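Local coordinates for protein HcgC (Methanococcus maripaludis S2, PDB 5O4J) that transfers a methyl group from S-adenosylmethionine to carbon of a pyridinol, probably as a step in building the iron-guanylylpyridinol cofactor of [Fe]-hydrogenase, at residues G39-A50 and L61-D72; I73-L81 and V212-F221. One frame throughout, in Å; residues are numbered along the deposited sequence.

Contact 1 (G39-A50 and L61-D72); sequences GEEFKQAIVFGA and LLKDCEEVIIVD. With SAH (S-adenosyl-L-homocysteine), chain E.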
loop_
_atom_site.group_PDB
_atom_site.type_symbol
_atom_site.label_atom_id
_atom_site.label_comp_id
_atom_site.label_asym_id
_atom_site.label_seq_id
_atom_site.Cartn_x
_atom_site.Cartn_y
_atom_site.Cartn_z
ATOM N N GLY A 39 29.884 25.004 13.630
ATOM C CA GLY A 39 31.320 25.192 13.544
ATOM C C GLY A 39 32.033 25.307 14.867
ATOM O O GLY A 39 33.226 25.625 14.884
ATOM N N GLU A 40 31.345 25.064 15.980
ATOM C CA GLU A 40 31.997 25.109 17.281
ATOM C C GLU A 40 33.068 24.025 17.375
ATOM O O GLU A 40 32.892 22.902 16.894
ATOM C CB GLU A 40 30.968 24.944 18.404
ATOM C CG GLU A 40 31.567 25.103 19.804
ATOM C CD GLU A 40 30.527 25.236 20.908
ATOM O OE1 GLU A 40 29.317 25.266 20.613
ATOM O OE2 GLU A 40 30.931 25.329 22.086
ATOM N N GLU A 41 34.191 24.380 17.984
ATOM C CA GLU A 41 35.297 23.461 18.186
ATOM C C GLU A 41 35.279 22.950 19.620
ATOM O O GLU A 41 34.900 23.669 20.551
ATOM C CB GLU A 41 36.623 24.155 17.866
ATOM C CG GLU A 41 36.800 24.424 16.377
ATOM C CD GLU A 41 38.023 25.262 16.059
ATOM O OE1 GLU A 41 38.746 25.656 16.994
ATOM O OE2 GLU A 41 38.265 25.520 14.864
ATOM N N PHE A 42 35.689 21.695 19.786
ATOM C CA PHE A 42 35.591 21.006 21.061
ATOM C C PHE A 42 36.906 20.302 21.358
ATOM O O PHE A 42 37.608 19.851 20.449
ATOM C CB PHE A 42 34.447 19.974 21.053
ATOM C CG PHE A 42 33.090 20.573 20.803
ATOM C CD1 PHE A 42 32.309 21.035 21.856
ATOM C CD2 PHE A 42 32.601 20.688 19.518
ATOM C CE1 PHE A 42 31.061 21.595 21.620
ATOM C CE2 PHE A 42 31.356 21.245 19.276
ATOM C CZ PHE A 42 30.583 21.691 20.321
ATOM N N LYS A 43 37.220 20.188 22.650
ATOM C CA LYS A 43 38.439 19.506 23.063
ATOM C C LYS A 43 38.252 17.998 23.077
ATOM O O LYS A 43 39.164 17.252 22.699
ATOM C CB LYS A 43 38.869 19.995 24.449
ATOM C CG LYS A 43 39.519 21.371 24.435
ATOM C CD LYS A 43 39.725 21.908 25.846
ATOM C CE LYS A 43 40.562 23.180 25.843
ATOM N NZ LYS A 43 39.847 24.330 25.218
ATOM N N GLN A 44 37.081 17.528 23.504
ATOM C CA GLN A 44 36.857 16.096 23.650
ATOM C C GLN A 44 35.391 15.773 23.420
ATOM O O GLN A 44 34.522 16.229 24.169
ATOM C CB GLN A 44 37.295 15.628 25.033
ATOM C CG GLN A 44 37.118 14.141 25.263
ATOM C CD GLN A 44 37.473 13.743 26.672
ATOM O OE1 GLN A 44 36.701 13.963 27.601
ATOM N NE2 GLN A 44 38.661 13.178 26.844
ATOM N N ALA A 45 35.124 14.969 22.399
ATOM C CA ALA A 45 33.781 14.507 22.096
ATOM C C ALA A 45 33.674 13.035 22.455
ATOM O O ALA A 45 34.571 12.247 22.144
ATOM C CB ALA A 45 33.445 14.709 20.618
ATOM N N ILE A 46 32.585 12.671 23.123
ATOM C CA ILE A 46 32.277 11.276 23.417
ATOM C C ILE A 46 30.966 10.926 22.731
ATOM O O ILE A 46 29.957 11.618 22.909
ATOM C CB ILE A 46 32.212 11.009 24.930
ATOM C CG1 ILE A 46 33.620 11.157 25.512
ATOM C CG2 ILE A 46 31.645 9.610 25.205
ATOM C CD1 ILE A 46 33.784 10.714 26.950
ATOM N N VAL A 47 30.998 9.867 21.928
ATOM C CA VAL A 47 29.850 9.387 21.174
ATOM C C VAL A 47 29.506 8.000 21.697
ATOM O O VAL A 47 30.349 7.093 21.657
ATOM C CB VAL A 47 30.148 9.345 19.669
ATOM C CG1 VAL A 47 28.950 8.809 18.891
ATOM C CG2 VAL A 47 30.560 10.722 19.176
ATOM N N PHE A 48 28.277 7.836 22.187
ATOM C CA PHE A 48 27.788 6.542 22.652
ATOM C C PHE A 48 27.046 5.847 21.516
ATOM O O PHE A 48 26.108 6.413 20.942
ATOM C CB PHE A 48 26.862 6.699 23.861
ATOM C CG PHE A 48 27.553 7.172 25.103
ATOM C CD1 PHE A 48 28.143 6.273 25.969
ATOM C CD2 PHE A 48 27.594 8.520 25.411
ATOM C CE1 PHE A 48 28.779 6.706 27.116
ATOM C CE2 PHE A 48 28.225 8.958 26.558
ATOM C CZ PHE A 48 28.812 8.053 27.410
ATOM N N GLY A 49 27.466 4.621 21.197
ATOM C CA GLY A 49 26.804 3.815 20.192
ATOM C C GLY A 49 27.542 3.795 18.869
ATOM O O GLY A 49 27.397 4.709 18.057
ATOM N N ALA A 50 28.350 2.758 18.656
ATOM C CA ALA A 50 29.163 2.671 17.443
ATOM C C ALA A 50 28.330 2.243 16.241
ATOM O O ALA A 50 28.545 2.724 15.124
ATOM C CB ALA A 50 30.324 1.701 17.660
ATOM N N LEU A 61 33.330 14.181 13.241
ATOM C CA LEU A 61 33.641 15.161 14.277
ATOM C C LEU A 61 35.124 15.505 14.348
ATOM O O LEU A 61 35.484 16.490 15.002
ATOM C CB LEU A 61 33.197 14.635 15.642
ATOM C CG LEU A 61 31.703 14.382 15.828
ATOM C CD1 LEU A 61 31.497 13.674 17.147
ATOM C CD2 LEU A 61 30.905 15.681 15.773
ATOM N N LEU A 62 35.985 14.729 13.691
ATOM C CA LEU A 62 37.427 14.916 13.833
ATOM C C LEU A 62 37.877 16.304 13.407
ATOM O O LEU A 62 38.861 16.826 13.948
ATOM C CB LEU A 62 38.163 13.848 13.029
ATOM C CG LEU A 62 38.061 12.434 13.598
ATOM C CD1 LEU A 62 38.534 11.432 12.574
ATOM C CD2 LEU A 62 38.885 12.330 14.868
ATOM N N LYS A 63 37.192 16.916 12.441
ATOM C CA LYS A 63 37.621 18.221 11.951
ATOM C C LYS A 63 37.623 19.252 13.073
ATOM O O LYS A 63 38.618 19.955 13.285
ATOM C CB LYS A 63 36.722 18.670 10.799
ATOM C CG LYS A 63 37.092 20.035 10.214
ATOM C CD LYS A 63 35.910 20.659 9.495
ATOM C CE LYS A 63 36.159 22.121 9.180
ATOM N NZ LYS A 63 34.974 22.756 8.543
ATOM N N ASP A 64 36.522 19.343 13.811
ATOM C CA ASP A 64 36.351 20.381 14.815
ATOM C C ASP A 64 36.560 19.903 16.245
ATOM O O ASP A 64 36.543 20.733 17.160
ATOM C CB ASP A 64 34.952 20.989 14.697
ATOM C CG ASP A 64 34.777 21.797 13.427
ATOM O OD1 ASP A 64 35.798 22.193 12.831
ATOM O OD2 ASP A 64 33.619 22.054 13.044
ATOM N N CYS A 65 36.761 18.606 16.462
ATOM C CA CYS A 65 36.959 18.052 17.795
ATOM C C CYS A 65 38.376 17.503 17.885
ATOM O O CYS A 65 38.770 16.662 17.071
ATOM C CB CYS A 65 35.933 16.955 18.089
ATOM S SG CYS A 65 34.224 17.519 18.061
ATOM N N GLU A 66 39.140 17.985 18.871
ATOM C CA GLU A 66 40.534 17.568 19.015
ATOM C C GLU A 66 40.645 16.071 19.289
ATOM O O GLU A 66 41.474 15.379 18.687
ATOM C CB GLU A 66 41.197 18.363 20.140
ATOM C CG GLU A 66 41.414 19.836 19.821
ATOM C CD GLU A 66 42.059 20.599 20.969
ATOM O OE1 GLU A 66 42.872 19.999 21.705
ATOM O OE2 GLU A 66 41.749 21.798 21.135
ATOM N N GLU A 67 39.797 15.552 20.168
ATOM C CA GLU A 67 39.762 14.132 20.491
ATOM C C GLU A 67 38.332 13.639 20.363
ATOM O O GLU A 67 37.397 14.305 20.817
ATOM C CB GLU A 67 40.274 13.872 21.909
ATOM C CG GLU A 67 40.442 12.400 22.258
ATOM C CD GLU A 67 40.833 12.190 23.710
ATOM O OE1 GLU A 67 41.441 11.145 24.020
ATOM O OE2 GLU A 67 40.537 13.076 24.543
ATOM N N VAL A 68 38.164 12.485 19.723
ATOM C CA VAL A 68 36.854 11.874 19.549
ATOM C C VAL A 68 36.928 10.451 20.074
ATOM O O VAL A 68 37.782 9.670 19.640
ATOM C CB VAL A 68 36.389 11.891 18.084
ATOM C CG1 VAL A 68 35.020 11.218 17.956
ATOM C CG2 VAL A 68 36.324 13.323 17.573
ATOM N N ILE A 69 36.042 10.120 21.005
ATOM C CA ILE A 69 35.973 8.796 21.605
ATOM C C ILE A 69 34.613 8.192 21.305
ATOM O O ILE A 69 33.581 8.830 21.537
ATOM C CB ILE A 69 36.194 8.855 23.120
ATOM C CG1 ILE A 69 37.527 9.535 23.441
ATOM C CG2 ILE A 69 36.125 7.452 23.701
ATOM C CD1 ILE A 69 37.608 10.050 24.848
ATOM N N ILE A 70 34.615 6.963 20.805
ATOM C CA ILE A 70 33.407 6.159 20.666
ATOM C C ILE A 70 33.337 5.227 21.862
ATOM O O ILE A 70 34.321 4.551 22.184
ATOM C CB ILE A 70 33.413 5.357 19.353
ATOM C CG1 ILE A 70 32.953 6.230 18.180
ATOM C CG2 ILE A 70 32.548 4.084 19.477
ATOM C CD1 ILE A 70 31.467 6.111 17.839
ATOM N N VAL A 71 32.175 5.170 22.507
ATOM C CA VAL A 71 31.938 4.256 23.612
ATOM C C VAL A 71 30.833 3.308 23.193
ATOM O O VAL A 71 29.786 3.750 22.709
ATOM C CB VAL A 71 31.557 4.985 24.912
ATOM C CG1 VAL A 71 31.245 3.969 26.021
ATOM C CG2 VAL A 71 32.662 5.937 25.328
ATOM N N ASP A 72 31.070 2.009 23.370
ATOM C CA ASP A 72 30.033 1.028 23.128
ATOM C C ASP A 72 30.092 -0.047 24.196
ATOM O O ASP A 72 31.175 -0.440 24.640
ATOM C CB ASP A 72 30.151 0.386 21.752
ATOM C CG ASP A 72 28.816 -0.152 21.262
ATOM O OD1 ASP A 72 28.373 -1.204 21.766
ATOM O OD2 ASP A 72 28.186 0.518 20.416
HETATM N N SAH E . 20.378 4.855 16.440
HETATM C CA SAH E . 21.476 4.045 15.832
HETATM C CB SAH E . 21.338 2.588 16.272
HETATM C CG SAH E . 21.842 2.383 17.699
HETATM S SD SAH E . 21.821 0.672 18.172
HETATM C C SAH E . 21.443 4.096 14.331
HETATM O O SAH E . 22.297 3.436 13.689
HETATM O OXT SAH E . 20.560 4.780 13.797
HETATM C "C5'" SAH E . 22.529 0.746 19.791
HETATM C "C4'" SAH E . 24.049 0.869 19.779
HETATM O "O4'" SAH E . 24.469 1.398 21.043
HETATM C "C3'" SAH E . 24.717 -0.487 19.658
HETATM O "O3'" SAH E . 26.005 -0.377 19.031
HETATM C "C2'" SAH E . 24.826 -0.903 21.106
HETATM O "O2'" SAH E . 25.806 -1.914 21.361
HETATM C "C1'" SAH E . 25.192 0.402 21.773
HETATM N N9 SAH E . 24.762 0.503 23.176
HETATM C C8 SAH E . 23.598 0.061 23.702
HETATM N N7 SAH E . 23.549 0.370 25.023
HETATM C C5 SAH E . 24.683 1.033 25.323
HETATM C C6 SAH E . 25.265 1.651 26.529
HETATM N N6 SAH E . 24.595 1.609 27.704
HETATM N N1 SAH E . 26.471 2.239 26.413
HETATM C C2 SAH E . 27.141 2.293 25.252
HETATM N N3 SAH E . 26.679 1.750 24.113
HETATM C C4 SAH E . 25.477 1.123 24.102
HETATM O O HOH W 1 35.079 25.308 12.946
HETATM O O HOH W 2 31.693 21.582 14.725
HETATM O O HOH W 3 38.254 23.418 12.889
#
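A45 and V47 of strand 42-48, with G49 just beyond, pair by backbone with E67, I69 and V71 of the parallel strand 65-72. A45 N gives to E67 O and A45 O takes I69 N, each at 2.8 Å; V47 repeats the pattern with I69 O and V71 N, and G49 N ends it on V71 O. At the other end F42 N reaches D64 O, F42 O accepts E66 N, and the E67 N to K43 O bond is weak. One water, 2.6 Å from D64 OD2, donates to that oxygen and E40 O. With CG anti to the backbone N (chi1 -179°) and the chain extended, Q44 runs alongside E67: Q44 NE2 donates within its amide plane to E67 OE2 at 3.0 Å (169°), from above the carboxylate plane. Q44 OE1 accepts N105 N and NE2 also donates to S103 O; a leucine here would probably leave E67 and both loop groups without their mate. With helix 54-60 between them, the strands form a beta-alpha-beta unit of a Rossmann-like fold, and D72, at the end of the second, grips the ribose of S-adenosylhomocysteine. D72 OD1 accepts SAH O2' at 2.7 Å and Q74 N, while D72 OD2 accepts SAH O3' at 2.7 Å and, through its anti lone pair, A50 N at 2.9 Å. On the A45 face, V47 CG1 packs on I70 CD1 at 3.8 Å.

Contact 2 (I73-L81 and V212-F221); sequences IQPHLKDIL and VFHEKNVKKF. With SAH (S-adenosyl-L-homocysteine), chain E.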
loop_
_atom_site.group_PDB
_atom_site.type_symbol
_atom_site.label_atom_id
_atom_site.label_comp_id
_atom_site.label_asym_id
_atom_site.label_seq_id
_atom_site.Cartn_x
_atom_site.Cartn_y
_atom_site.Cartn_z
ATOM N N ILE A 73 28.911 -0.508 24.605
ATOM C CA ILE A 73 28.815 -1.584 25.579
ATOM C C ILE A 73 29.367 -2.889 25.025
ATOM O O ILE A 73 29.764 -3.767 25.796
ATOM C CB ILE A 73 27.348 -1.722 26.043
ATOM C CG1 ILE A 73 27.263 -2.568 27.318
ATOM C CG2 ILE A 73 26.464 -2.313 24.942
ATOM C CD1 ILE A 73 25.928 -2.433 28.025
ATOM N N GLN A 74 29.431 -3.028 23.694
ATOM C CA GLN A 74 29.953 -4.223 23.045
ATOM C C GLN A 74 31.416 -4.007 22.685
ATOM O O GLN A 74 31.703 -3.224 21.764
ATOM C CB GLN A 74 29.148 -4.541 21.785
ATOM C CG GLN A 74 27.674 -4.798 22.020
ATOM C CD GLN A 74 27.401 -6.210 22.510
ATOM O OE1 GLN A 74 28.116 -7.151 22.159
ATOM N NE2 GLN A 74 26.358 -6.365 23.320
ATOM N N PRO A 75 32.369 -4.662 23.352
ATOM C CA PRO A 75 33.779 -4.422 23.003
ATOM C C PRO A 75 34.134 -4.793 21.573
ATOM O O PRO A 75 35.016 -4.151 20.989
ATOM C CB PRO A 75 34.549 -5.277 24.025
ATOM C CG PRO A 75 33.566 -6.233 24.572
ATOM C CD PRO A 75 32.237 -5.555 24.516
ATOM N N HIS A 76 33.485 -5.797 20.976
ATOM C CA HIS A 76 33.872 -6.197 19.626
ATOM C C HIS A 76 33.525 -5.146 18.581
ATOM O O HIS A 76 34.029 -5.226 17.455
ATOM C CB HIS A 76 33.232 -7.541 19.251
ATOM C CG HIS A 76 31.802 -7.441 18.828
ATOM N ND1 HIS A 76 30.765 -7.317 19.729
ATOM C CD2 HIS A 76 31.232 -7.482 17.599
ATOM C CE1 HIS A 76 29.620 -7.267 19.071
ATOM N NE2 HIS A 76 29.875 -7.370 17.779
ATOM N N LEU A 77 32.708 -4.151 18.923
ATOM C CA LEU A 77 32.404 -3.123 17.937
ATOM C C LEU A 77 33.566 -2.173 17.694
ATOM O O LEU A 77 33.444 -1.286 16.841
ATOM C CB LEU A 77 31.158 -2.348 18.355
ATOM C CG LEU A 77 29.856 -3.056 17.974
ATOM C CD1 LEU A 77 28.676 -2.318 18.566
ATOM C CD2 LEU A 77 29.698 -3.171 16.454
ATOM N N LYS A 78 34.690 -2.339 18.394
ATOM C CA LYS A 78 35.912 -1.667 17.971
ATOM C C LYS A 78 36.211 -1.951 16.506
ATOM O O LYS A 78 36.816 -1.117 15.823
ATOM C CB LYS A 78 37.092 -2.111 18.838
ATOM C CG LYS A 78 37.333 -3.622 18.842
ATOM C CD LYS A 78 38.729 -3.969 19.339
ATOM C CE LYS A 78 38.778 -5.352 19.973
ATOM N NZ LYS A 78 38.417 -6.447 19.028
ATOM N N ASP A 79 35.785 -3.118 16.006
ATOM C CA ASP A 79 36.025 -3.506 14.621
ATOM C C ASP A 79 35.226 -2.679 13.619
ATOM O O ASP A 79 35.511 -2.759 12.423
ATOM C CB ASP A 79 35.690 -4.994 14.407
ATOM C CG ASP A 79 36.453 -5.922 15.339
ATOM O OD1 ASP A 79 37.618 -5.618 15.658
ATOM O OD2 ASP A 79 35.894 -6.985 15.720
ATOM N N ILE A 80 34.212 -1.929 14.058
ATOM C CA ILE A 80 33.387 -1.156 13.133
ATOM C C ILE A 80 33.891 0.272 12.926
ATOM O O ILE A 80 33.241 1.045 12.210
ATOM C CB ILE A 80 31.906 -1.164 13.573
ATOM C CG1 ILE A 80 30.990 -1.011 12.349
ATOM C CG2 ILE A 80 31.589 -0.062 14.591
ATOM C CD1 ILE A 80 29.553 -1.464 12.590
ATOM N N LEU A 81 35.001 0.662 13.547
ATOM C CA LEU A 81 35.544 1.992 13.293
ATOM C C LEU A 81 36.333 2.031 11.987
ATOM O O LEU A 81 36.931 1.039 11.561
ATOM C CB LEU A 81 36.446 2.457 14.438
ATOM C CG LEU A 81 35.865 2.425 15.853
ATOM C CD1 LEU A 81 36.830 3.107 16.810
ATOM C CD2 LEU A 81 34.481 3.045 15.920
ATOM N N VAL A 212 26.031 -8.686 13.436
ATOM C CA VAL A 212 26.833 -7.815 14.290
ATOM C C VAL A 212 26.739 -8.234 15.750
ATOM O O VAL A 212 27.753 -8.297 16.450
ATOM C CB VAL A 212 26.402 -6.345 14.129
ATOM C CG1 VAL A 212 27.195 -5.461 15.088
ATOM C CG2 VAL A 212 26.613 -5.877 12.703
ATOM N N PHE A 213 25.522 -8.461 16.250
ATOM C CA PHE A 213 25.309 -8.545 17.692
ATOM C C PHE A 213 25.153 -9.955 18.229
ATOM O O PHE A 213 25.345 -10.153 19.429
ATOM C CB PHE A 213 24.088 -7.720 18.088
ATOM C CG PHE A 213 24.316 -6.273 17.915
ATOM C CD1 PHE A 213 24.975 -5.560 18.893
ATOM C CD2 PHE A 213 23.957 -5.634 16.733
ATOM C CE1 PHE A 213 25.247 -4.227 18.723
ATOM C CE2 PHE A 213 24.222 -4.289 16.555
ATOM C CZ PHE A 213 24.870 -3.583 17.546
ATOM N N HIS A 214 24.801 -10.922 17.390
ATOM C CA HIS A 214 24.691 -12.310 17.814
ATOM C C HIS A 214 25.875 -13.145 17.350
ATOM O O HIS A 214 26.534 -13.779 18.171
ATOM C CB HIS A 214 23.372 -12.888 17.300
ATOM C CG HIS A 214 22.170 -12.171 17.826
ATOM N ND1 HIS A 214 20.927 -12.262 17.239
ATOM C CD2 HIS A 214 22.028 -11.335 18.884
ATOM C CE1 HIS A 214 20.069 -11.522 17.918
ATOM N NE2 HIS A 214 20.712 -10.946 18.917
ATOM N N GLU A 215 26.209 -13.087 16.061
ATOM C CA GLU A 215 27.413 -13.746 15.558
ATOM C C GLU A 215 28.681 -12.976 15.899
ATOM O O GLU A 215 29.759 -13.577 15.976
ATOM C CB GLU A 215 27.300 -13.904 14.036
ATOM C CG GLU A 215 26.122 -14.759 13.592
ATOM C CD GLU A 215 25.879 -14.669 12.094
ATOM O OE1 GLU A 215 24.755 -14.980 11.652
ATOM O OE2 GLU A 215 26.814 -14.284 11.365
ATOM N N LYS A 216 28.555 -11.676 16.162
ATOM C CA LYS A 216 29.662 -10.805 16.557
ATOM C C LYS A 216 30.796 -10.806 15.535
ATOM O O LYS A 216 31.982 -10.870 15.873
ATOM C CB LYS A 216 30.157 -11.182 17.957
ATOM C CG LYS A 216 29.070 -11.000 19.008
ATOM C CD LYS A 216 29.623 -11.102 20.414
ATOM C CE LYS A 216 28.662 -10.503 21.418
ATOM N NZ LYS A 216 27.386 -11.254 21.474
ATOM N N ASN A 217 30.417 -10.657 14.266
ATOM C CA ASN A 217 31.360 -10.671 13.149
ATOM C C ASN A 217 31.113 -9.425 12.303
ATOM O O ASN A 217 30.316 -9.449 11.364
ATOM C CB ASN A 217 31.232 -11.943 12.340
ATOM C CG ASN A 217 32.358 -12.097 11.343
ATOM O OD1 ASN A 217 33.000 -11.115 10.956
ATOM N ND2 ASN A 217 32.611 -13.324 10.923
ATOM N N VAL A 218 31.784 -8.323 12.655
ATOM C CA VAL A 218 31.598 -7.074 11.922
ATOM C C VAL A 218 32.050 -7.222 10.477
ATOM O O VAL A 218 31.416 -6.698 9.555
ATOM C CB VAL A 218 32.342 -5.930 12.633
ATOM C CG1 VAL A 218 32.337 -4.647 11.772
ATOM C CG2 VAL A 218 31.723 -5.676 13.990
ATOM N N LYS A 219 33.163 -7.916 10.254
ATOM C CA LYS A 219 33.679 -8.060 8.897
ATOM C C LYS A 219 32.651 -8.728 7.988
ATOM O O LYS A 219 32.426 -8.285 6.853
ATOM C CB LYS A 219 34.981 -8.853 8.940
ATOM C CG LYS A 219 35.651 -9.057 7.599
ATOM C CD LYS A 219 36.935 -9.845 7.799
ATOM C CE LYS A 219 37.597 -10.207 6.486
ATOM N NZ LYS A 219 38.854 -10.960 6.736
ATOM N N LYS A 220 32.008 -9.789 8.482
ATOM C CA LYS A 220 30.934 -10.445 7.741
ATOM C C LYS A 220 29.781 -9.485 7.475
ATOM O O LYS A 220 29.225 -9.453 6.366
ATOM C CB LYS A 220 30.458 -11.668 8.534
ATOM C CG LYS A 220 29.436 -12.562 7.838
ATOM C CD LYS A 220 29.123 -13.774 8.721
ATOM C CE LYS A 220 27.983 -14.621 8.179
ATOM N NZ LYS A 220 26.643 -14.117 8.548
ATOM N N PHE A 221 29.413 -8.691 8.486
ATOM C CA PHE A 221 28.353 -7.697 8.335
ATOM C C PHE A 221 28.670 -6.734 7.199
ATOM O O PHE A 221 27.820 -6.450 6.352
ATOM C CB PHE A 221 28.175 -6.944 9.649
ATOM C CG PHE A 221 27.349 -5.686 9.533
ATOM C CD1 PHE A 221 25.977 -5.752 9.360
ATOM C CD2 PHE A 221 27.945 -4.446 9.649
ATOM C CE1 PHE A 221 25.213 -4.596 9.279
ATOM C CE2 PHE A 221 27.187 -3.277 9.572
ATOM C CZ PHE A 221 25.822 -3.354 9.380
HETATM N N SAH E . 20.378 4.855 16.440
HETATM C CA SAH E . 21.476 4.045 15.832
HETATM C CB SAH E . 21.338 2.588 16.272
HETATM C CG SAH E . 21.842 2.383 17.699
HETATM S SD SAH E . 21.821 0.672 18.172
HETATM C C SAH E . 21.443 4.096 14.331
HETATM O O SAH E . 22.297 3.436 13.689
HETATM O OXT SAH E . 20.560 4.780 13.797
HETATM C "C5'" SAH E . 22.529 0.746 19.791
HETATM C "C4'" SAH E . 24.049 0.869 19.779
HETATM O "O4'" SAH E . 24.469 1.398 21.043
HETATM C "C3'" SAH E . 24.717 -0.487 19.658
HETATM O "O3'" SAH E . 26.005 -0.377 19.031
HETATM C "C2'" SAH E . 24.826 -0.903 21.106
HETATM O "O2'" SAH E . 25.806 -1.914 21.361
HETATM C "C1'" SAH E . 25.192 0.402 21.773
HETATM N N9 SAH E . 24.762 0.503 23.176
HETATM C C8 SAH E . 23.598 0.061 23.702
HETATM N N7 SAH E . 23.549 0.370 25.023
HETATM C C5 SAH E . 24.683 1.033 25.323
HETATM C C6 SAH E . 25.265 1.651 26.529
HETATM N N6 SAH E . 24.595 1.609 27.704
HETATM N N1 SAH E . 26.471 2.239 26.413
HETATM C C2 SAH E . 27.141 2.293 25.252
HETATM N N3 SAH E . 26.679 1.750 24.113
HETATM C C4 SAH E . 25.477 1.123 24.102
HETATM O O HOH W 4 33.609 -8.602 14.815
#
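H76 and K216 approach to 7.0 Å between CA atoms, and D79 and V218 to 6.3 Å, where the 3-10 turn 75-80 faces the break between helices 208-213 and 218-225. K216 has positive phi (57°) just after the first helix, and N217 caps the second, its OD1 accepting K220 N. With CG between the backbone N and the carbonyl carbon (chi1 79°), the H76 ring reaches into this break, where NE2 donates to V212 O at 2.7 Å, a bent bond (141°). K216 CB lies over one ring face, a CH-pi contact 3.9 Å from the H76 centroid, with L77 CG over the opposite face. This turn follows the ribose-binding strand of the Rossmann-like fold, and with F213 it walls the S-adenosylhomocysteine pocket: L77 CD1 comes within 3.3 Å of SAH O3', and the edge of the F213 ring faces that ribose. L77 forks, CD1 touching F213 CE1 while CD2 meets V212 CG1 at 3.7 Å. V218 packs its CG1 on I80 CG1 and its CB on the CB of D79. A water bridges D79 OD2, K216 O and V218 N. Y51 meets the F213 ring edge-to-face, and I5 of the second subunit packs on it.

In the fold
From the N terminus, contact 1 comes first, closing the short loop through helix 54-60 and laying two neighbouring strands of the seven-stranded mixed sheet side by side. The chain then runs straight on from D72 into I73, so contact 2 opens where contact 1 closes: the two are in series, neither nested nor crossed. Contact 2 spans 130 residues, bringing the turn after strand 65-72 against the two helices that lie between strands 198-203 and 230-234 of the antiparallel sheet. The contacts touch directly, A50 CB packing on I80 CG2 and D72 on L77. Both border S-adenosylhomocysteine, contact 1 from the sheet end and contact 2 from the turn 73-81 and, through F213, helix 208-213.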